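Local coordinates for aminoacyltransferase FemA (Staphylococcus aureus, PDB 1LRZ), which adds glycines 2 and 3 of the pentaglycine interpeptide bridge of the peptidoglycan, using glycyl-tRNA(Gly) as donor, at residues A13-Q25 and F70-N82. Numbering follows the deposited sequence.
Sequences AFTDSMPYSHFTQ and FYSNRGPVIDYEN
With CG1 anti to the backbone N (chi1 -178°), Val77 spreads both methyls against residues 13-25, while His22, whose CG is likewise anti to its N (chi1 -159°), lays its ring against the side chain of Arg74. The two branches of Val77 have largely different neighbours. CG1 presses on Met18 CB at 3.5 Å, tighter than usual for two carbons, and CG2 meets Thr15 CG2 and the CB and CG of Gln25; Ser21 CB touches both. Beside this cluster the Phe14 ring turns its edge to the backbone, CE2 lying 3.4 Å from Val77 O and close to in plane, while Met18 CG covers one ring face. Bends at chi2 and chi3 carry Met18 CE on to the peptide joining Ile78 and Asp79.

The contact seats helix 8-16 and the loop after it on strand 67-78, which lies between strands 52-63 and 102-107 in a seven-stranded mixed sheet, consistent with the GNAT-like fold of the FemABX family; Pro76 and Ile78 point away from residues 13-25, and their side chains touch helix 83-98. The strand is interrupted by a type I' turn, Ser72 to Gly75, followed by a cis peptide before Pro76. The type I turn from His22 to Gln25 docks on this interruption. Arg74 CG sits 3.6 Å from the His22 ring centroid, 25° off the normal, a CH-pi contact, and Phe23 CD1 lies over the opposite face. A nearly straight bond in the ring plane runs from His22 ND1 to Thr24 OG1 (2.7 Å). That hydroxyl in turn donates to Asn73 O at 2.9 Å, approaching from above the carbonyl plane, while His22 NE2 is bonded to Tyr364 OH; the imidazole is thus tied at both nitrogens. Two waters bridge the backbones: one donates to Pro19 O and Ile78 O, and another accepts from His22 N and lies 2.7 Å from Arg74 O.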
loop_
_atom_site.group_PDB
_atom_site.type_symbol
_atom_site.label_atom_id
_atom_site.label_comp_id
_atom_site.label_asym_id
_atom_site.label_seq_id
_atom_site.Cartn_x
_atom_site.Cartn_y
_atom_site.Cartn_z
ATOM N N ALA A 13 -18.018 -0.785 -12.197
ATOM C CA ALA A 13 -17.493 -0.711 -13.555
ATOM C C ALA A 13 -16.864 0.649 -13.823
ATOM O O ALA A 13 -15.774 0.743 -14.409
ATOM C CB ALA A 13 -18.612 -0.980 -14.568
ATOM N N PHE A 14 -17.545 1.708 -13.398
ATOM C CA PHE A 14 -17.007 3.044 -13.622
ATOM C C PHE A 14 -15.742 3.315 -12.822
ATOM O O PHE A 14 -14.730 3.749 -13.374
ATOM C CB PHE A 14 -18.024 4.122 -13.270
ATOM C CG PHE A 14 -17.486 5.507 -13.415
ATOM C CD1 PHE A 14 -17.218 6.029 -14.675
ATOM C CD2 PHE A 14 -17.244 6.293 -12.290
ATOM C CE1 PHE A 14 -16.720 7.323 -14.820
ATOM C CE2 PHE A 14 -16.748 7.583 -12.413
ATOM C CZ PHE A 14 -16.484 8.106 -13.684
ATOM N N THR A 15 -15.781 3.061 -11.522
ATOM C CA THR A 15 -14.594 3.333 -10.715
ATOM C C THR A 15 -13.361 2.506 -11.130
ATOM O O THR A 15 -12.239 3.001 -11.043
ATOM C CB THR A 15 -14.898 3.148 -9.224
ATOM O OG1 THR A 15 -15.347 1.807 -8.984
ATOM C CG2 THR A 15 -15.984 4.144 -8.796
ATOM N N ASP A 16 -13.563 1.273 -11.599
ATOM C CA ASP A 16 -12.448 0.434 -12.049
ATOM C C ASP A 16 -11.761 1.024 -13.283
ATOM O O ASP A 16 -10.603 0.723 -13.553
ATOM C CB ASP A 16 -12.918 -0.979 -12.427
ATOM C CG ASP A 16 -12.983 -1.929 -11.245
ATOM O OD1 ASP A 16 -13.363 -3.096 -11.472
ATOM O OD2 ASP A 16 -12.659 -1.529 -10.104
ATOM N N SER A 17 -12.474 1.852 -14.036
ATOM C CA SER A 17 -11.911 2.423 -15.251
ATOM C C SER A 17 -11.297 3.803 -15.082
ATOM O O SER A 17 -10.771 4.358 -16.033
ATOM C CB SER A 17 -12.995 2.509 -16.334
ATOM O OG SER A 17 -13.949 3.522 -16.021
ATOM N N MET A 18 -11.349 4.355 -13.878
ATOM C CA MET A 18 -10.858 5.712 -13.664
ATOM C C MET A 18 -9.593 5.838 -12.824
ATOM O O MET A 18 -9.347 5.035 -11.920
ATOM C CB MET A 18 -11.970 6.555 -13.000
ATOM C CG MET A 18 -13.206 6.867 -13.906
ATOM S SD MET A 18 -12.808 8.050 -15.209
ATOM C CE MET A 18 -12.965 9.555 -14.370
ATOM N N PRO A 19 -8.769 6.853 -13.120
ATOM C CA PRO A 19 -7.541 7.071 -12.348
ATOM C C PRO A 19 -7.976 7.688 -11.023
ATOM O O PRO A 19 -9.038 8.310 -10.944
ATOM C CB PRO A 19 -6.755 8.064 -13.207
ATOM C CG PRO A 19 -7.842 8.828 -13.911
ATOM C CD PRO A 19 -8.806 7.724 -14.304
ATOM N N TYR A 20 -7.163 7.520 -9.987
ATOM C CA TYR A 20 -7.482 8.059 -8.675
ATOM C C TYR A 20 -8.853 7.630 -8.148
ATOM O O TYR A 20 -9.648 8.439 -7.680
ATOM C CB TYR A 20 -7.346 9.590 -8.677
ATOM C CG TYR A 20 -5.893 10.032 -8.590
ATOM C CD1 TYR A 20 -5.168 9.884 -7.400
ATOM C CD2 TYR A 20 -5.216 10.507 -9.713
ATOM C CE1 TYR A 20 -3.803 10.190 -7.333
ATOM C CE2 TYR A 20 -3.847 10.816 -9.654
ATOM C CZ TYR A 20 -3.155 10.652 -8.466
ATOM O OH TYR A 20 -1.809 10.934 -8.410
ATOM N N SER A 21 -9.135 6.343 -8.266
ATOM C CA SER A 21 -10.354 5.782 -7.714
ATOM C C SER A 21 -9.767 4.976 -6.559
ATOM O O SER A 21 -9.097 3.974 -6.774
ATOM C CB SER A 21 -11.053 4.870 -8.727
ATOM O OG SER A 21 -10.120 4.013 -9.364
ATOM N N HIS A 22 -9.988 5.447 -5.339
ATOM C CA HIS A 22 -9.448 4.811 -4.127
ATOM C C HIS A 22 -10.048 3.427 -3.883
ATOM O O HIS A 22 -11.149 3.138 -4.365
ATOM C CB HIS A 22 -9.730 5.720 -2.927
ATOM C CG HIS A 22 -8.850 5.469 -1.743
ATOM N ND1 HIS A 22 -9.355 5.182 -0.493
ATOM C CD2 HIS A 22 -7.504 5.550 -1.598
ATOM C CE1 HIS A 22 -8.359 5.104 0.375
ATOM N NE2 HIS A 22 -7.225 5.324 -0.269
ATOM N N PHE A 23 -9.350 2.586 -3.116
ATOM C CA PHE A 23 -9.844 1.238 -2.850
ATOM C C PHE A 23 -11.142 1.268 -2.041
ATOM O O PHE A 23 -11.831 0.258 -1.952
ATOM C CB PHE A 23 -8.787 0.361 -2.142
ATOM C CG PHE A 23 -8.328 0.888 -0.801
ATOM C CD1 PHE A 23 -7.156 1.640 -0.693
ATOM C CD2 PHE A 23 -9.062 0.625 0.351
ATOM C CE1 PHE A 23 -6.719 2.119 0.543
ATOM C CE2 PHE A 23 -8.633 1.101 1.599
ATOM C CZ PHE A 23 -7.460 1.849 1.692
ATOM N N THR A 24 -11.464 2.423 -1.453
ATOM C CA THR A 24 -12.715 2.579 -0.699
ATOM C C THR A 24 -13.888 2.901 -1.648
ATOM O O THR A 24 -15.050 2.883 -1.240
ATOM C CB THR A 24 -12.615 3.711 0.354
ATOM O OG1 THR A 24 -11.991 4.853 -0.246
ATOM C CG2 THR A 24 -11.804 3.253 1.569
ATOM N N GLN A 25 -13.581 3.215 -2.907
ATOM C CA GLN A 25 -14.620 3.516 -3.901
ATOM C C GLN A 25 -14.823 2.255 -4.743
ATOM O O GLN A 25 -14.685 2.277 -5.970
ATOM C CB GLN A 25 -14.194 4.697 -4.793
ATOM C CG GLN A 25 -14.178 6.050 -4.053
ATOM C CD GLN A 25 -15.557 6.450 -3.505
ATOM O OE1 GLN A 25 -15.690 6.912 -2.358
ATOM N NE2 GLN A 25 -16.580 6.285 -4.326
ATOM N N PHE A 70 -22.496 12.816 6.839
ATOM C CA PHE A 70 -22.201 12.167 5.557
ATOM C C PHE A 70 -20.701 12.290 5.237
ATOM O O PHE A 70 -20.112 13.370 5.370
ATOM C CB PHE A 70 -23.031 12.792 4.423
ATOM C CG PHE A 70 -24.365 12.119 4.199
ATOM C CD1 PHE A 70 -25.450 12.393 5.028
ATOM C CD2 PHE A 70 -24.536 11.212 3.149
ATOM C CE1 PHE A 70 -26.694 11.769 4.815
ATOM C CE2 PHE A 70 -25.766 10.587 2.928
ATOM C CZ PHE A 70 -26.851 10.868 3.762
ATOM N N TYR A 71 -20.102 11.174 4.813
ATOM C CA TYR A 71 -18.673 11.098 4.480
ATOM C C TYR A 71 -18.486 10.529 3.056
ATOM O O TYR A 71 -19.100 9.512 2.710
ATOM C CB TYR A 71 -17.968 10.213 5.527
ATOM C CG TYR A 71 -16.499 9.943 5.249
ATOM C CD1 TYR A 71 -15.611 10.994 5.009
ATOM C CD2 TYR A 71 -16.002 8.634 5.214
ATOM C CE1 TYR A 71 -14.266 10.750 4.730
ATOM C CE2 TYR A 71 -14.660 8.379 4.937
ATOM C CZ TYR A 71 -13.799 9.438 4.693
ATOM O OH TYR A 71 -12.483 9.191 4.383
ATOM N N SER A 72 -17.650 11.176 2.235
ATOM C CA SER A 72 -17.434 10.726 0.851
ATOM C C SER A 72 -16.439 9.579 0.632
ATOM O O SER A 72 -16.191 9.181 -0.508
ATOM C CB SER A 72 -17.025 11.908 -0.037
ATOM O OG SER A 72 -15.723 12.366 0.293
ATOM N N ASN A 73 -15.844 9.070 1.705
ATOM C CA ASN A 73 -14.923 7.943 1.592
ATOM C C ASN A 73 -13.846 8.045 0.499
ATOM O O ASN A 73 -13.707 7.133 -0.317
ATOM C CB ASN A 73 -15.726 6.651 1.367
ATOM C CG ASN A 73 -16.684 6.346 2.518
ATOM O OD1 ASN A 73 -17.746 6.971 2.648
ATOM N ND2 ASN A 73 -16.312 5.391 3.361
ATOM N N ARG A 74 -13.081 9.134 0.493
ATOM C CA ARG A 74 -12.017 9.344 -0.500
ATOM C C ARG A 74 -12.535 9.583 -1.915
ATOM O O ARG A 74 -11.760 9.596 -2.880
ATOM C CB ARG A 74 -11.046 8.152 -0.515
ATOM C CG ARG A 74 -9.902 8.256 0.482
ATOM C CD ARG A 74 -9.169 9.554 0.283
ATOM N NE ARG A 74 -7.864 9.622 0.932
ATOM C CZ ARG A 74 -7.159 10.745 1.004
ATOM N NH1 ARG A 74 -5.971 10.765 1.593
ATOM N NH2 ARG A 74 -7.673 11.859 0.499
ATOM N N GLY A 75 -13.844 9.760 -2.039
ATOM C CA GLY A 75 -14.431 10.014 -3.343
ATOM C C GLY A 75 -14.751 11.492 -3.426
ATOM O O GLY A 75 -14.417 12.230 -2.507
ATOM N N PRO A 76 -15.430 11.955 -4.482
ATOM C CA PRO A 76 -15.921 11.182 -5.626
ATOM C C PRO A 76 -14.882 10.865 -6.698
ATOM O O PRO A 76 -13.796 11.442 -6.729
ATOM C CB PRO A 76 -17.024 12.072 -6.184
ATOM C CG PRO A 76 -16.482 13.440 -5.941
ATOM C CD PRO A 76 -15.922 13.345 -4.538
ATOM N N VAL A 77 -15.236 9.933 -7.571
ATOM C CA VAL A 77 -14.384 9.562 -8.693
ATOM C C VAL A 77 -15.044 10.322 -9.841
ATOM O O VAL A 77 -16.219 10.107 -10.143
ATOM C CB VAL A 77 -14.427 8.050 -8.942
ATOM C CG1 VAL A 77 -13.486 7.683 -10.078
ATOM C CG2 VAL A 77 -14.031 7.308 -7.648
ATOM N N ILE A 78 -14.294 11.230 -10.453
ATOM C CA ILE A 78 -14.830 12.061 -11.516
ATOM C C ILE A 78 -13.652 12.691 -12.260
ATOM O O ILE A 78 -12.533 12.739 -11.734
ATOM C CB ILE A 78 -15.731 13.156 -10.876
ATOM C CG1 ILE A 78 -16.376 14.053 -11.935
ATOM C CG2 ILE A 78 -14.906 14.002 -9.924
ATOM C CD1 ILE A 78 -17.379 15.026 -11.328
ATOM N N ASP A 79 -13.889 13.159 -13.481
ATOM C CA ASP A 79 -12.825 13.808 -14.249
ATOM C C ASP A 79 -12.626 15.204 -13.664
ATOM O O ASP A 79 -13.421 16.120 -13.921
ATOM C CB ASP A 79 -13.214 13.877 -15.735
ATOM C CG ASP A 79 -12.311 14.804 -16.544
ATOM O OD1 ASP A 79 -11.164 15.059 -16.115
ATOM O OD2 ASP A 79 -12.751 15.262 -17.624
ATOM N N TYR A 80 -11.566 15.372 -12.874
ATOM C CA TYR A 80 -11.318 16.664 -12.243
ATOM C C TYR A 80 -10.775 17.761 -13.151
ATOM O O TYR A 80 -10.556 18.874 -12.688
ATOM C CB TYR A 80 -10.420 16.506 -11.006
ATOM C CG TYR A 80 -11.143 15.936 -9.803
ATOM C CD1 TYR A 80 -11.106 14.568 -9.525
ATOM C CD2 TYR A 80 -11.878 16.769 -8.941
ATOM C CE1 TYR A 80 -11.780 14.041 -8.413
ATOM C CE2 TYR A 80 -12.554 16.254 -7.831
ATOM C CZ TYR A 80 -12.499 14.892 -7.570
ATOM O OH TYR A 80 -13.153 14.369 -6.472
ATOM N N GLU A 81 -10.556 17.462 -14.431
ATOM C CA GLU A 81 -10.104 18.488 -15.370
ATOM C C GLU A 81 -11.340 19.290 -15.811
ATOM O O GLU A 81 -11.238 20.448 -16.201
ATOM C CB GLU A 81 -9.468 17.851 -16.615
ATOM C CG GLU A 81 -8.187 17.100 -16.336
ATOM C CD GLU A 81 -7.185 17.966 -15.610
ATOM O OE1 GLU A 81 -6.859 19.044 -16.143
ATOM O OE2 GLU A 81 -6.731 17.576 -14.510
ATOM N N ASN A 82 -12.501 18.650 -15.741
ATOM C CA ASN A 82 -13.773 19.250 -16.148
ATOM C C ASN A 82 -14.365 20.050 -14.981
ATOM O O ASN A 82 -15.120 19.514 -14.172
ATOM C CB ASN A 82 -14.739 18.134 -16.555
ATOM C CG ASN A 82 -15.952 18.640 -17.320
ATOM O OD1 ASN A 82 -16.416 19.770 -17.128
ATOM N ND2 ASN A 82 -16.489 17.783 -18.181
HETATM O O HOH W 1 -10.498 10.562 -12.359
HETATM O O HOH W 2 -11.488 8.003 -5.081
#